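Local coordinates for protein copper-sensitive operon repressor (CsoR) (Geobacillus thermodenitrificans, PDB 4M1P) that senses copper(I) as a transcriptional repressor, probably binding operator DNA of a copper-responsive operon and releasing it when the metal binds, at residues V54-S57 with A58-A62. The protein carries 1 engineered substitution. Numbering follows the deposited sequence.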
loop_
_atom_site.group_PDB
_atom_site.type_symbol
_atom_site.label_atom_id
_atom_site.label_comp_id
_atom_site.label_asym_id
_atom_site.label_seq_id
_atom_site.Cartn_x
_atom_site.Cartn_y
_atom_site.Cartn_z
ATOM N N VAL A 54 15.740 -5.881 1.474
ATOM C CA VAL A 54 15.790 -4.872 2.526
ATOM C C VAL A 54 16.114 -3.494 1.936
ATOM O O VAL A 54 15.422 -2.516 2.225
ATOM C CB VAL A 54 16.803 -5.248 3.620
ATOM C CG1 VAL A 54 17.023 -4.086 4.575
ATOM C CG2 VAL A 54 16.318 -6.468 4.384
ATOM N N GLN A 55 17.138 -3.425 1.088
ATOM C CA GLN A 55 17.507 -2.156 0.459
ATOM C C GLN A 55 16.427 -1.642 -0.472
ATOM O O GLN A 55 16.204 -0.436 -0.557
ATOM C CB GLN A 55 18.832 -2.266 -0.291
ATOM C CG GLN A 55 20.025 -2.172 0.630
ATOM C CD GLN A 55 19.942 -0.969 1.545
ATOM O OE1 GLN A 55 19.884 0.173 1.082
ATOM N NE2 GLN A 55 19.926 -1.217 2.852
ATOM N N ILE A 56 15.762 -2.548 -1.176
ATOM C CA ILE A 56 14.650 -2.134 -2.019
ATOM C C ILE A 56 13.534 -1.553 -1.161
ATOM O O ILE A 56 12.923 -0.548 -1.521
ATOM C CB ILE A 56 14.127 -3.284 -2.889
ATOM C CG1 ILE A 56 15.150 -3.614 -3.982
ATOM C CG2 ILE A 56 12.785 -2.919 -3.512
ATOM C CD1 ILE A 56 14.664 -4.600 -5.001
ATOM N N SER A 57 13.284 -2.174 -0.015
ATOM C CA SER A 57 12.280 -1.665 0.903
ATOM C C SER A 57 12.652 -0.260 1.361
ATOM O O SER A 57 11.795 0.624 1.453
ATOM C CB SER A 57 12.128 -2.587 2.105
ATOM O OG SER A 57 11.182 -2.046 3.002
ATOM N N ALA A 58 13.938 -0.060 1.638
ATOM C CA ALA A 58 14.443 1.260 1.988
ATOM C C ALA A 58 14.117 2.263 0.882
ATOM O O ALA A 58 13.537 3.315 1.150
ATOM C CB ALA A 58 15.938 1.213 2.243
ATOM N N ILE A 59 14.479 1.926 -0.356
ATOM C CA ILE A 59 14.239 2.811 -1.494
ATOM C C ILE A 59 12.772 3.217 -1.640
ATOM O O ILE A 59 12.467 4.407 -1.679
ATOM C CB ILE A 59 14.747 2.204 -2.805
ATOM C CG1 ILE A 59 16.232 1.885 -2.682
ATOM C CG2 ILE A 59 14.531 3.175 -3.950
ATOM C CD1 ILE A 59 16.814 1.177 -3.879
ATOM N N GLN A 60 11.874 2.237 -1.720
ATOM C CA GLN A 60 10.433 2.506 -1.787
ATOM C C GLN A 60 9.976 3.446 -0.670
ATOM O O GLN A 60 9.173 4.352 -0.891
ATOM C CB GLN A 60 9.639 1.204 -1.715
ATOM C CG GLN A 60 9.729 0.343 -2.955
ATOM C CD GLN A 60 8.935 -0.935 -2.807
ATOM O OE1 GLN A 60 8.754 -1.439 -1.696
ATOM N NE2 GLN A 60 8.447 -1.464 -3.921
ATOM N N ALA A 61 10.500 3.222 0.527
ATOM C CA ALA A 61 10.215 4.084 1.665
ATOM C C ALA A 61 10.664 5.519 1.395
ATOM O O ALA A 61 9.912 6.462 1.629
ATOM C CB ALA A 61 10.891 3.546 2.915
ATOM N N ALA A 62 11.893 5.680 0.917
ATOM C CA ALA A 62 12.425 7.010 0.638
ATOM C C ALA A 62 11.641 7.708 -0.476
ATOM O O ALA A 62 11.534 8.933 -0.485
ATOM C CB ALA A 62 13.897 6.934 0.283
#
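Ile-59 lays its CG1 branch against the backbone carbonyl of Gln-55, one helical turn back, with CG1 3.1 Å from Gln-55 O. The first torsion sets this up: CG1 stands beside the backbone N and anti to the carbonyl carbon (chi1 -57°), which carries it back along the helix toward that oxygen. The same carbonyl accepts the amide N-H of Ile-59, at 2.9 Å from Ile-59 N to Gln-55 O, and the branch lies beside an oxygen already engaged by this backbone bond. Gln-60 repeats the pattern a residue on. Its CG comes 3.6 Å from Ile-56 O, the oxygen that accepts its own backbone N-H, and the chain then runs extended so that CD passes 4.4 Å from CG2 of Ile-56. The bond from Gln-60 N to Ile-56 O is close to straight at the hydrogen (172°). The methyl groups of Ala-58 and Ala-61 make lesser contacts, with CB of Ala-58 lying 3.3 Å from Gln-55 O and CB of Ala-61 3.4 Å from Ser-57 O. This is regular alpha-helical i to i+4 bonding within helix 49-85. Ile-59 also packs on Gln-35 and Val-39 of helix 19-44 and on Leu-63 of the second subunit, while Ile-56 meets Leu-70 and Gln-60 meets Phe-102 of that subunit. The turn is packed between helix 19-44 of its own chain and the second subunit, as in the helical-bundle dimers of the CsoR family, about 12 Å from a bound copper(I) ion, measured from the side chain of Ile-56. Main-chain bonds supply the polar pairing between the two segments, and their side chains add mainly van der Waals contact along the helix.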